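Local structure of Alr3699 protein (Nostoc sp., 4XSO) at residues T48-Q52 with H53-V57; P85-A88 with K89-T93; S195-R198 with Q199-V203; G241-F245 with G246-Y250; N341-N344 with T345-D349. The protein has the two-domain GT-B fold of glycosyltransferases, each domain built round a parallel beta sheet, and is present as two chains in its assembly. All coordinates share one frame; numbering follows the deposited sequence.

Overall arrangement
All five contacts are local, each joining neighbours along a helix, at its end or at its start. Contacts 1 and 2 belong to the N-terminal half of this GT-B fold, with centres about 21 Å apart; contacts 3, 4 and 5 belong to the C-terminal half. Contacts 1, 3 and 5 lie at helix ends, contact 4 at a helix start and contact 2 within a helix. In the second group the centres of contacts 3 and 5 are closest, about 22 Å apart. Contacts 2 and 5 stand furthest apart, about 56 Å between centres, on opposite sides of the chain's centre. None of the five touches another.

Contact 1. Residues T48-Q52 with H53-V57; sequences TLLEQ and HHIPV
The H53 imidazole meets L49 O at its edge: the oxygen lies only 8° out of the ring plane, and ND1 donates to it at 2.8 Å. H54 instead has one ring face turned over E51 O and Q52 O. For H53, chi1 of -77° sets CG beside the backbone N and leads the ring back to that carbonyl.

Behind the rings the helix ends in a Schellman motif. I55 N bonds L50 O at 3.0 Å with a nearly straight N-H, and H54 N reaches E51 O at 2.8 Å; H54, the C-prime residue, has positive phi. L50 O also accepts from H53 N, which approaches from the opposite face of its plane. Apolar packing closes the turn: L50 CD2 rests on I55 CD1 (3.8 Å) and L50 CD1 on V57 CG2 (3.7 Å); L50 and I55 pack on V38 and V57 on L40, both of strand 36-40.

L49 O, only weakly bonded by H53 N, is thus taken up mainly by the imidazole, and L50 O and E51 O by N-H groups of the turn. The ND1 bond implies a hydrogen on that atom, probably favouring that tautomer or the charged ring.

Contact 2. Residues P85-A88 with K89-T93; sequences PLVA and KVVQT
K89 lays its aliphatic chain against P85 one turn earlier, where CG stands 3.1 Å from P85 O and CD follows at 3.3 Å. The same oxygen accepts the backbone bond from K89 N. With chi1 at -73°, CG sits beside the backbone N, and from there the chain runs fully extended and carries the ammonium back beside P85, where NZ donates to Q63 O and T61 O.

The three valines share one conformation. V87, V90 and V91 each hold CG1 opposite the backbone N and CG2 beside it, so that CG2 of V90 and of V91 is turned back toward the preceding turn: V91 CG2 lies 3.2 Å from V87 O and 4.1 Å from V87 CG1. V87 and V91 cross obliquely, whereas L86 and V90 run side by side and point the same way, with L86 CD2 at 4.0 Å from V90 CG2. T93 uses its hydroxyl on the backbone, OG1 donating to K89 O at 2.9 Å; T93 N bonds the same oxygen from the opposite face of its plane, so two donors grip one carbonyl.

V87, V90 and V91 pack on I113, V110, A114 and I117 of helix 105-118, V90 also meets L12 of strand 9-13, and L86 packs on L83 of the second subunit. Helix 85-95 is thus packed between the sheet, helix 105-118 and the second subunit and leads into strand 99-102, as helices flank the parallel sheet in the Rossmann-like N-terminal domain of the GT-B fold.

Contact 3. Residues S195-R198 with Q199-V203; sequences SKLR and QQLGV
Backbone bonds come first: Q199 N, Q200 N and L201 N donate to S195 O, K196 O and L197 O in regular helical succession. The last turn is then closed by a Schellman motif. V203 N reaches R198 O at 2.9 Å with an N-H angle of 160°, while G202, at positive phi, donates to Q199 O at 3.0 Å.

Apolar contacts follow two lines. L197 and L201 lie side by side pointing the same way, their CD1 atoms 4.1 Å apart. R198 and V203 instead cross at about a right angle, V203 CG2 sitting 3.9 Å from R198 CB.

Among polar side chains, Q199 OE1 approaches the methylene K196 CD to 3.1 Å. The R198 chain bends at chi3 (60°), which brings V203 O over one face of the guanidinium; NH2 is 3.4 Å from V203 O, at an angle too poor for a hydrogen bond. Its bonds lie elsewhere, NH1 in a salt bridge with D284 and NH2 on A204 O and N206 O.

Helix 191-201 thereby sets L197 and L201 against helix 276-282, while R198 and V203 touch V208 of strand 207-212, which follows the turn.

Contact 4. Residues G241-F245 with G246-Y250; sequences GDALF and GEQDY
A surface turn at the start of a helix joins L244 to E247, in the connection that leaves strand 235-240 of the C-terminal sheet and enters helix 248-260. The evidence is a single well-formed backbone bond between the two segments: E247 N donates to L244 O at 3.0 Å with an N-H angle of 148°. The donor stands well above the carbonyl plane, 54° out of it, in keeping with the sharp reversal over the four residues L244 to E247. The backbone angles of F245 and G246, the two residues at the corner, fit a type I beta turn.

One pair of side chains meets across the turn. L244 and E247 lie side by side, pointing the same way, and the methyl L244 CD1 meets the methylene E247 CG at 3.7 Å. L244 holds CG between its own backbone N and carbonyl carbon (chi1 54°), a torsion that turns the isobutyl group over the inside of the turn; CD1 accordingly also lies 3.5 Å from E247 N and 3.6 Å from G246 N. The F245 side chain leads outward.

Elsewhere L244 touches R214 and E247 touches P217, while Y250 OH bonds H222 ND1 in the first turn of the helix. Geometrically, L244 to E247 form a beta turn with E247 at the N-cap position, leading into the helix of a beta-alpha-beta crossover that continues to the adjacent parallel strand 267-271, as in Rossmann-like domains.

Contact 5. Residues N341-N344 with T345-D349; sequences NIIN and TCIED
N344, T345 and I347 carry most of this last stretch of helix 336-348. T345 reaches back one turn with both of its donors: the backbone N bonds N341 O at 2.8 Å, and OG1 donates to the same oxygen at 2.9 Å from the opposite face of the carbonyl plane. A chi1 of -69° makes this possible, since it lays OG1 beside the backbone N and so over the preceding turn.

N344 turns its side chain along the helix, side by side with that of I347 and pointing the same way. The meeting is between N344 OD1 and the methyl I347 CD1, 4.0 Å apart. One turn on, E348 N bonds N344 O at 3.1 Å, and the extended E348 chain brings OE2 to 3.8 Å from N344 CB.

I347 slants across I343, one turn earlier: CD1 lies 4.0 Å from I343 CG2 and 3.6 Å from I343 O, while I347 N bonds that oxygen. I343 and I347 both pack on strand 207-212, on V209 and F207 respectively, and C346 also meets F207.

The isoleucines and C346 face the strands, while T345 grips N341 O with two donors and lies against K352 of helix 350-368. D349 is the first residue to leave helical angles, and its OD1 accepts from K352 N, so the end of one helix serves as the N-cap of helix 350-368.

Contact 1. Residues T48-Q52 with H53-V57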
loop_
_atom_site.group_PDB
_atom_site.type_symbol
_atom_site.label_atom_id
_atom_site.label_comp_id
_atom_site.label_asym_id
_atom_site.label_seq_id
_atom_site.Cartn_x
_atom_site.Cartn_y
_atom_site.Cartn_z
ATOM N N THR A 48 -1.447 14.676 -22.447
ATOM C CA THR A 48 -1.882 15.617 -23.520
ATOM C C THR A 48 -2.912 14.969 -24.462
ATOM O O THR A 48 -4.004 15.582 -24.735
ATOM C CB THR A 48 -0.639 16.263 -24.256
ATOM O OG1 THR A 48 0.263 16.791 -23.273
ATOM C CG2 THR A 48 -1.054 17.426 -25.142
ATOM N N LEU A 49 -2.639 13.733 -24.889
ATOM C CA LEU A 49 -3.588 13.003 -25.772
ATOM C C LEU A 49 -4.968 12.784 -25.106
ATOM O O LEU A 49 -6.003 12.878 -25.786
ATOM C CB LEU A 49 -3.099 11.634 -26.230
ATOM C CG LEU A 49 -1.835 11.459 -27.078
ATOM C CD1 LEU A 49 -1.557 9.952 -27.264
ATOM C CD2 LEU A 49 -1.981 12.155 -28.457
ATOM N N LEU A 50 -4.964 12.529 -23.776
ATOM C CA LEU A 50 -6.205 12.380 -23.029
ATOM C C LEU A 50 -6.958 13.706 -23.023
ATOM O O LEU A 50 -8.122 13.751 -23.320
ATOM C CB LEU A 50 -5.927 11.899 -21.596
ATOM C CG LEU A 50 -5.523 10.413 -21.507
ATOM C CD1 LEU A 50 -4.859 10.142 -20.159
ATOM C CD2 LEU A 50 -6.791 9.576 -21.702
ATOM N N GLU A 51 -6.271 14.785 -22.758
ATOM C CA GLU A 51 -6.888 16.100 -22.801
ATOM C C GLU A 51 -7.438 16.423 -24.199
ATOM O O GLU A 51 -8.614 16.833 -24.357
ATOM C CB GLU A 51 -5.862 17.151 -22.360
ATOM C CG GLU A 51 -5.554 17.133 -20.862
ATOM C CD GLU A 51 -4.298 17.916 -20.512
ATOM O OE1 GLU A 51 -3.532 18.298 -21.432
ATOM O OE2 GLU A 51 -4.029 18.085 -19.321
ATOM N N GLN A 52 -6.667 16.109 -25.226
ATOM C CA GLN A 52 -7.145 16.310 -26.603
ATOM C C GLN A 52 -8.436 15.555 -26.867
ATOM O O GLN A 52 -9.177 15.890 -27.774
ATOM C CB GLN A 52 -6.092 15.848 -27.623
ATOM C CG GLN A 52 -4.771 16.668 -27.551
ATOM C CD GLN A 52 -3.750 16.254 -28.603
ATOM O OE1 GLN A 52 -3.920 15.231 -29.266
ATOM N NE2 GLN A 52 -2.673 17.049 -28.748
ATOM N N HIS A 53 -8.669 14.480 -26.129
ATOM C CA HIS A 53 -9.873 13.691 -26.316
ATOM C C HIS A 53 -10.930 13.995 -25.253
ATOM O O HIS A 53 -11.878 13.264 -25.155
ATOM C CB HIS A 53 -9.521 12.191 -26.319
ATOM C CG HIS A 53 -8.916 11.705 -27.605
ATOM N ND1 HIS A 53 -7.549 11.621 -27.807
ATOM C CD2 HIS A 53 -9.494 11.243 -28.741
ATOM C CE1 HIS A 53 -7.313 11.120 -29.006
ATOM N NE2 HIS A 53 -8.476 10.895 -29.599
ATOM N N HIS A 54 -10.771 15.077 -24.483
ATOM C CA HIS A 54 -11.699 15.482 -23.415
ATOM C C HIS A 54 -11.854 14.434 -22.284
ATOM O O HIS A 54 -12.881 14.389 -21.597
ATOM C CB HIS A 54 -13.077 15.964 -23.950
ATOM C CG HIS A 54 -12.957 16.979 -25.041
ATOM N ND1 HIS A 54 -12.585 18.283 -24.798
ATOM C CD2 HIS A 54 -13.070 16.859 -26.387
ATOM C CE1 HIS A 54 -12.468 18.926 -25.943
ATOM N NE2 HIS A 54 -12.765 18.085 -26.923
ATOM N N ILE A 55 -10.799 13.652 -22.055
ATOM C CA ILE A 55 -10.847 12.660 -21.011
ATOM C C ILE A 55 -10.163 13.263 -19.808
ATOM O O ILE A 55 -8.995 13.571 -19.856
ATOM C CB ILE A 55 -10.217 11.355 -21.440
ATOM C CG1 ILE A 55 -10.991 10.784 -22.587
ATOM C CG2 ILE A 55 -10.277 10.288 -20.318
ATOM C CD1 ILE A 55 -10.261 9.661 -23.258
ATOM N N PRO A 56 -10.893 13.348 -18.676
ATOM C CA PRO A 56 -10.265 13.938 -17.531
ATOM C C PRO A 56 -9.035 13.119 -17.136
ATOM O O PRO A 56 -9.081 11.871 -17.145
ATOM C CB PRO A 56 -11.329 13.918 -16.463
ATOM C CG PRO A 56 -12.628 13.809 -17.195
ATOM C CD PRO A 56 -12.297 12.987 -18.435
ATOM N N VAL A 57 -7.991 13.831 -16.741
ATOM C CA VAL A 57 -6.706 13.179 -16.417
ATOM C C VAL A 57 -6.080 13.910 -15.273
ATOM O O VAL A 57 -6.218 15.130 -15.152
ATOM C CB VAL A 57 -5.746 12.996 -17.626
ATOM C CG1 VAL A 57 -5.417 14.312 -18.234
ATOM C CG2 VAL A 57 -4.432 12.327 -17.188
#

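Contact 2. Residues P85-A88 with K89-T93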
loop_
_atom_site.group_PDB
_atom_site.type_symbol
_atom_site.label_atom_id
_atom_site.label_comp_id
_atom_site.label_asym_id
_atom_site.label_seq_id
_atom_site.Cartn_x
_atom_site.Cartn_y
_atom_site.Cartn_z
ATOM N N PRO A 85 2.157 8.679 0.054
ATOM C CA PRO A 85 1.222 9.742 -0.350
ATOM C C PRO A 85 0.584 9.478 -1.746
ATOM O O PRO A 85 -0.562 9.839 -1.973
ATOM C CB PRO A 85 2.110 11.026 -0.324
ATOM C CG PRO A 85 3.400 10.613 0.359
ATOM C CD PRO A 85 3.554 9.159 0.037
ATOM N N LEU A 86 1.334 8.863 -2.636
ATOM C CA LEU A 86 0.784 8.344 -3.892
ATOM C C LEU A 86 -0.423 7.474 -3.670
ATOM O O LEU A 86 -1.531 7.805 -4.153
ATOM C CB LEU A 86 1.830 7.609 -4.722
ATOM C CG LEU A 86 1.567 7.571 -6.252
ATOM C CD1 LEU A 86 2.866 7.407 -7.033
ATOM C CD2 LEU A 86 0.588 6.479 -6.622
ATOM N N VAL A 87 -0.246 6.388 -2.903
ATOM C CA VAL A 87 -1.374 5.518 -2.537
ATOM C C VAL A 87 -2.526 6.285 -1.870
ATOM O O VAL A 87 -3.667 6.162 -2.240
ATOM C CB VAL A 87 -0.871 4.384 -1.646
ATOM C CG1 VAL A 87 -2.011 3.500 -1.210
ATOM C CG2 VAL A 87 0.199 3.613 -2.416
ATOM N N ALA A 88 -2.197 7.160 -0.944
ATOM C CA ALA A 88 -3.193 7.901 -0.222
ATOM C C ALA A 88 -4.008 8.843 -1.101
ATOM O O ALA A 88 -5.202 9.023 -0.890
ATOM C CB ALA A 88 -2.517 8.701 0.868
ATOM N N LYS A 89 -3.345 9.478 -2.060
ATOM C CA LYS A 89 -4.050 10.235 -3.085
ATOM C C LYS A 89 -5.019 9.397 -3.945
ATOM O O LYS A 89 -6.194 9.807 -4.200
ATOM C CB LYS A 89 -3.008 10.901 -3.982
ATOM C CG LYS A 89 -2.305 12.061 -3.319
ATOM C CD LYS A 89 -0.982 12.327 -4.031
ATOM C CE LYS A 89 -0.197 13.488 -3.425
ATOM N NZ LYS A 89 1.131 13.608 -4.084
ATOM N N VAL A 90 -4.532 8.235 -4.385
ATOM C CA VAL A 90 -5.330 7.338 -5.195
ATOM C C VAL A 90 -6.570 6.907 -4.363
ATOM O O VAL A 90 -7.710 7.004 -4.813
ATOM C CB VAL A 90 -4.505 6.137 -5.722
ATOM C CG1 VAL A 90 -5.396 5.131 -6.440
ATOM C CG2 VAL A 90 -3.433 6.574 -6.702
ATOM N N VAL A 91 -6.347 6.511 -3.115
ATOM C CA VAL A 91 -7.453 6.081 -2.239
ATOM C C VAL A 91 -8.501 7.145 -2.054
ATOM O O VAL A 91 -9.673 6.870 -2.079
ATOM C CB VAL A 91 -6.969 5.702 -0.839
ATOM C CG1 VAL A 91 -8.164 5.436 0.082
ATOM C CG2 VAL A 91 -6.003 4.540 -0.883
ATOM N N GLN A 92 -8.039 8.342 -1.787
ATOM C CA GLN A 92 -8.865 9.499 -1.547
ATOM C C GLN A 92 -9.669 9.776 -2.812
ATOM O O GLN A 92 -10.850 9.937 -2.743
ATOM C CB GLN A 92 -7.949 10.687 -1.233
ATOM C CG GLN A 92 -8.551 11.777 -0.379
ATOM C CD GLN A 92 -9.524 12.653 -1.106
ATOM O OE1 GLN A 92 -9.209 13.204 -2.161
ATOM N NE2 GLN A 92 -10.716 12.838 -0.520
ATOM N N THR A 93 -9.031 9.732 -3.987
ATOM C CA THR A 93 -9.756 9.904 -5.252
ATOM C C THR A 93 -10.880 8.839 -5.488
ATOM O O THR A 93 -12.079 9.159 -5.803
ATOM C CB THR A 93 -8.759 9.971 -6.375
ATOM O OG1 THR A 93 -7.954 11.131 -6.154
ATOM C CG2 THR A 93 -9.425 10.139 -7.705
#

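Contact 3. Residues S195-R198 with Q199-V203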
loop_
_atom_site.group_PDB
_atom_site.type_symbol
_atom_site.label_atom_id
_atom_site.label_comp_id
_atom_site.label_asym_id
_atom_site.label_seq_id
_atom_site.Cartn_x
_atom_site.Cartn_y
_atom_site.Cartn_z
ATOM N N SER A 195 -3.313 5.861 -55.268
ATOM C CA SER A 195 -2.476 6.114 -56.459
ATOM C C SER A 195 -1.645 7.362 -56.291
ATOM O O SER A 195 -0.459 7.358 -56.601
ATOM C CB SER A 195 -3.335 6.183 -57.729
ATOM O OG SER A 195 -2.477 6.417 -58.847
ATOM N N LYS A 196 -2.222 8.424 -55.734
ATOM C CA LYS A 196 -1.435 9.626 -55.525
ATOM C C LYS A 196 -0.306 9.463 -54.549
ATOM O O LYS A 196 0.820 10.011 -54.712
ATOM C CB LYS A 196 -2.343 10.793 -55.076
ATOM C CG LYS A 196 -3.098 11.418 -56.259
ATOM C CD LYS A 196 -2.206 11.554 -57.528
ATOM C CE LYS A 196 -2.638 12.635 -58.519
ATOM N NZ LYS A 196 -2.093 13.990 -58.175
ATOM N N LEU A 197 -0.636 8.810 -53.459
ATOM C CA LEU A 197 0.340 8.598 -52.428
ATOM C C LEU A 197 1.517 7.735 -52.939
ATOM O O LEU A 197 2.680 8.073 -52.652
ATOM C CB LEU A 197 -0.334 8.001 -51.165
ATOM C CG LEU A 197 0.573 7.751 -49.960
ATOM C CD1 LEU A 197 1.280 9.009 -49.480
ATOM C CD2 LEU A 197 -0.248 7.185 -48.817
ATOM N N ARG A 198 1.217 6.629 -53.637
ATOM C CA ARG A 198 2.291 5.832 -54.228
ATOM C C ARG A 198 3.184 6.715 -55.203
ATOM O O ARG A 198 4.390 6.598 -55.236
ATOM C CB ARG A 198 1.709 4.613 -54.915
ATOM C CG ARG A 198 1.179 3.576 -53.947
ATOM C CD ARG A 198 0.323 2.548 -54.652
ATOM N NE ARG A 198 1.047 1.830 -55.688
ATOM C CZ ARG A 198 1.800 0.759 -55.515
ATOM N NH1 ARG A 198 1.957 0.214 -54.313
ATOM N NH2 ARG A 198 2.367 0.201 -56.561
ATOM N N GLN A 199 2.545 7.610 -55.940
ATOM C CA GLN A 199 3.233 8.516 -56.852
ATOM C C GLN A 199 4.174 9.419 -56.116
ATOM O O GLN A 199 5.325 9.467 -56.478
ATOM C CB GLN A 199 2.256 9.360 -57.698
ATOM C CG GLN A 199 1.773 8.610 -58.913
ATOM C CD GLN A 199 0.704 9.340 -59.745
ATOM O OE1 GLN A 199 0.011 10.254 -59.271
ATOM N NE2 GLN A 199 0.552 8.911 -60.993
ATOM N N GLN A 200 3.698 10.109 -55.076
ATOM C CA GLN A 200 4.513 11.010 -54.313
ATOM C C GLN A 200 5.635 10.295 -53.581
ATOM O O GLN A 200 6.679 10.872 -53.300
ATOM C CB GLN A 200 3.648 11.763 -53.333
ATOM C CG GLN A 200 2.685 12.700 -54.056
ATOM C CD GLN A 200 2.011 13.705 -53.131
ATOM O OE1 GLN A 200 2.231 13.707 -51.932
ATOM N NE2 GLN A 200 1.195 14.573 -53.699
ATOM N N LEU A 201 5.403 9.049 -53.217
ATOM C CA LEU A 201 6.395 8.281 -52.525
ATOM C C LEU A 201 7.351 7.696 -53.499
ATOM O O LEU A 201 8.353 7.173 -53.089
ATOM C CB LEU A 201 5.749 7.167 -51.715
ATOM C CG LEU A 201 5.058 7.646 -50.472
ATOM C CD1 LEU A 201 4.492 6.474 -49.713
ATOM C CD2 LEU A 201 6.027 8.451 -49.611
ATOM N N GLY A 202 7.020 7.711 -54.786
ATOM C CA GLY A 202 7.948 7.204 -55.762
ATOM C C GLY A 202 7.937 5.700 -55.830
ATOM O O GLY A 202 8.882 5.108 -56.324
ATOM N N VAL A 203 6.822 5.066 -55.458
ATOM C CA VAL A 203 6.788 3.614 -55.492
ATOM C C VAL A 203 5.729 3.047 -56.366
ATOM O O VAL A 203 5.293 1.926 -56.134
ATOM C CB VAL A 203 6.540 3.054 -54.090
ATOM C CG1 VAL A 203 7.702 3.400 -53.193
ATOM C CG2 VAL A 203 5.230 3.636 -53.502
#

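Contact 4. Residues G241-F245 with G246-Y250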
loop_
_atom_site.group_PDB
_atom_site.type_symbol
_atom_site.label_atom_id
_atom_site.label_comp_id
_atom_site.label_asym_id
_atom_site.label_seq_id
_atom_site.Cartn_x
_atom_site.Cartn_y
_atom_site.Cartn_z
ATOM N N GLY A 241 8.021 4.715 -39.058
ATOM C CA GLY A 241 8.165 4.878 -37.644
ATOM C C GLY A 241 9.497 5.589 -37.371
ATOM O O GLY A 241 10.371 5.816 -38.259
ATOM N N ASP A 242 9.659 5.937 -36.124
ATOM C CA ASP A 242 10.783 6.719 -35.735
ATOM C C ASP A 242 11.668 5.874 -34.848
ATOM O O ASP A 242 11.307 4.790 -34.425
ATOM C CB ASP A 242 10.359 8.078 -35.113
ATOM C CG ASP A 242 9.426 7.927 -33.952
ATOM O OD1 ASP A 242 8.795 6.872 -33.822
ATOM O OD2 ASP A 242 9.303 8.878 -33.169
ATOM N N ALA A 243 12.850 6.417 -34.639
ATOM C CA ALA A 243 13.884 5.879 -33.797
ATOM C C ALA A 243 13.655 6.473 -32.428
ATOM O O ALA A 243 13.055 7.547 -32.280
ATOM C CB ALA A 243 15.231 6.348 -34.346
ATOM N N LEU A 244 14.209 5.815 -31.438
ATOM C CA LEU A 244 14.050 6.228 -30.069
ATOM C C LEU A 244 15.429 6.250 -29.372
ATOM O O LEU A 244 16.405 5.602 -29.839
ATOM C CB LEU A 244 13.064 5.277 -29.372
ATOM C CG LEU A 244 13.412 3.778 -29.473
ATOM C CD1 LEU A 244 13.888 3.279 -28.107
ATOM C CD2 LEU A 244 12.262 2.913 -29.973
ATOM N N PHE A 245 15.476 7.019 -28.272
ATOM C CA PHE A 245 16.691 7.332 -27.533
ATOM C C PHE A 245 17.427 6.045 -27.161
ATOM O O PHE A 245 18.638 5.898 -27.414
ATOM C CB PHE A 245 16.355 8.180 -26.302
ATOM C CG PHE A 245 17.566 8.595 -25.498
ATOM C CD1 PHE A 245 18.328 9.712 -25.873
ATOM C CD2 PHE A 245 17.962 7.870 -24.369
ATOM C CE1 PHE A 245 19.458 10.093 -25.140
ATOM C CE2 PHE A 245 19.083 8.254 -23.635
ATOM C CZ PHE A 245 19.834 9.365 -24.022
ATOM N N GLY A 246 16.679 5.076 -26.650
ATOM C CA GLY A 246 17.252 3.794 -26.258
ATOM C C GLY A 246 17.833 2.923 -27.356
ATOM O O GLY A 246 18.695 2.089 -27.086
ATOM N N GLU A 247 17.393 3.079 -28.603
ATOM C CA GLU A 247 17.853 2.141 -29.645
ATOM C C GLU A 247 18.532 2.831 -30.810
ATOM O O GLU A 247 18.316 2.463 -31.990
ATOM C CB GLU A 247 16.707 1.289 -30.181
ATOM C CG GLU A 247 16.072 0.416 -29.115
ATOM C CD GLU A 247 17.014 -0.633 -28.531
ATOM O OE1 GLU A 247 18.098 -0.904 -29.109
ATOM O OE2 GLU A 247 16.651 -1.189 -27.474
ATOM N N GLN A 248 19.408 3.788 -30.499
ATOM C CA GLN A 248 20.294 4.325 -31.560
ATOM C C GLN A 248 21.236 3.335 -32.238
ATOM O O GLN A 248 21.384 3.379 -33.455
ATOM C CB GLN A 248 21.026 5.545 -31.038
ATOM C CG GLN A 248 20.051 6.709 -30.927
ATOM C CD GLN A 248 19.167 6.864 -32.182
ATOM O OE1 GLN A 248 17.914 6.792 -32.112
ATOM N NE2 GLN A 248 19.820 7.068 -33.344
ATOM N N ASP A 249 21.875 2.422 -31.517
ATOM C CA ASP A 249 22.723 1.396 -32.206
ATOM C C ASP A 249 21.994 0.561 -33.263
ATOM O O ASP A 249 22.619 0.048 -34.227
ATOM C CB ASP A 249 23.284 0.354 -31.203
ATOM C CG ASP A 249 24.181 0.954 -30.148
ATOM O OD1 ASP A 249 24.249 2.186 -30.054
ATOM O OD2 ASP A 249 24.809 0.169 -29.401
ATOM N N TYR A 250 20.682 0.349 -33.052
ATOM C CA TYR A 250 19.881 -0.457 -34.006
ATOM C C TYR A 250 19.656 0.262 -35.315
ATOM O O TYR A 250 19.745 -0.312 -36.376
ATOM C CB TYR A 250 18.511 -0.807 -33.424
ATOM C CG TYR A 250 17.707 -1.786 -34.258
ATOM C CD1 TYR A 250 18.181 -3.073 -34.479
ATOM C CD2 TYR A 250 16.467 -1.432 -34.795
ATOM C CE1 TYR A 250 17.440 -3.996 -35.212
ATOM C CE2 TYR A 250 15.722 -2.344 -35.570
ATOM C CZ TYR A 250 16.211 -3.620 -35.796
ATOM O OH TYR A 250 15.510 -4.579 -36.530
#

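Contact 5. Residues N341-N344 with T345-D349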
loop_
_atom_site.group_PDB
_atom_site.type_symbol
_atom_site.label_atom_id
_atom_site.label_comp_id
_atom_site.label_asym_id
_atom_site.label_seq_id
_atom_site.Cartn_x
_atom_site.Cartn_y
_atom_site.Cartn_z
ATOM N N ASN A 341 9.441 -16.034 -49.059
ATOM C CA ASN A 341 8.563 -16.939 -49.769
ATOM C C ASN A 341 7.130 -16.414 -49.806
ATOM O O ASN A 341 6.457 -16.479 -50.855
ATOM C CB ASN A 341 8.542 -18.287 -49.084
ATOM C CG ASN A 341 9.823 -19.077 -49.295
ATOM O OD1 ASN A 341 10.639 -18.792 -50.163
ATOM N ND2 ASN A 341 9.956 -20.119 -48.537
ATOM N N ILE A 342 6.667 -15.860 -48.684
ATOM C CA ILE A 342 5.340 -15.213 -48.680
ATOM C C ILE A 342 5.284 -14.074 -49.629
ATOM O O ILE A 342 4.308 -13.905 -50.374
ATOM C CB ILE A 342 4.947 -14.721 -47.266
ATOM C CG1 ILE A 342 4.761 -15.912 -46.333
ATOM C CG2 ILE A 342 3.660 -13.904 -47.317
ATOM C CD1 ILE A 342 3.863 -17.028 -46.924
ATOM N N ILE A 343 6.299 -13.223 -49.583
ATOM C CA ILE A 343 6.296 -12.016 -50.451
ATOM C C ILE A 343 6.219 -12.440 -51.926
ATOM O O ILE A 343 5.404 -11.949 -52.708
ATOM C CB ILE A 343 7.569 -11.172 -50.228
ATOM C CG1 ILE A 343 7.532 -10.574 -48.832
ATOM C CG2 ILE A 343 7.688 -10.108 -51.294
ATOM C CD1 ILE A 343 8.803 -9.794 -48.489
ATOM N N ASN A 344 7.048 -13.414 -52.280
ATOM C CA ASN A 344 7.025 -13.976 -53.613
ATOM C C ASN A 344 5.666 -14.640 -53.976
ATOM O O ASN A 344 5.207 -14.525 -55.107
ATOM C CB ASN A 344 8.187 -14.954 -53.784
ATOM C CG ASN A 344 9.499 -14.246 -54.114
ATOM O OD1 ASN A 344 9.560 -13.460 -55.038
ATOM N ND2 ASN A 344 10.542 -14.514 -53.363
ATOM N N THR A 345 5.036 -15.327 -53.022
ATOM C CA THR A 345 3.730 -15.879 -53.253
ATOM C C THR A 345 2.754 -14.783 -53.568
ATOM O O THR A 345 1.906 -14.961 -54.439
ATOM C CB THR A 345 3.229 -16.602 -52.025
ATOM O OG1 THR A 345 4.025 -17.769 -51.868
ATOM C CG2 THR A 345 1.778 -16.978 -52.164
ATOM N N CYS A 346 2.872 -13.657 -52.849
ATOM C CA CYS A 346 1.965 -12.512 -53.076
ATOM C C CYS A 346 2.129 -11.843 -54.460
ATOM O O CYS A 346 1.176 -11.295 -55.021
ATOM C CB CYS A 346 2.132 -11.464 -51.962
ATOM S SG CYS A 346 1.411 -11.992 -50.404
ATOM N N ILE A 347 3.353 -11.844 -54.961
ATOM C CA ILE A 347 3.678 -11.308 -56.307
ATOM C C ILE A 347 3.105 -12.167 -57.423
ATOM O O ILE A 347 2.456 -11.674 -58.336
ATOM C CB ILE A 347 5.219 -11.224 -56.475
ATOM C CG1 ILE A 347 5.752 -10.138 -55.565
ATOM C CG2 ILE A 347 5.584 -10.954 -57.925
ATOM C CD1 ILE A 347 7.248 -10.202 -55.292
ATOM N N GLU A 348 3.314 -13.473 -57.304
ATOM C CA GLU A 348 2.967 -14.430 -58.303
ATOM C C GLU A 348 1.509 -14.818 -58.283
ATOM O O GLU A 348 1.015 -15.151 -59.332
ATOM C CB GLU A 348 3.775 -15.719 -58.120
ATOM C CG GLU A 348 5.287 -15.536 -58.144
ATOM C CD GLU A 348 6.041 -16.816 -57.727
ATOM O OE1 GLU A 348 5.649 -17.919 -58.160
ATOM O OE2 GLU A 348 7.029 -16.723 -56.964
ATOM N N ASP A 349 0.829 -14.850 -57.115
ATOM C CA ASP A 349 -0.605 -15.142 -57.101
ATOM C C ASP A 349 -1.500 -13.992 -56.667
ATOM O O ASP A 349 -2.059 -13.952 -55.589
ATOM C CB ASP A 349 -0.953 -16.398 -56.344
ATOM C CG ASP A 349 -2.214 -17.130 -56.961
ATOM O OD1 ASP A 349 -3.249 -16.499 -57.439
ATOM O OD2 ASP A 349 -2.159 -18.386 -56.951
#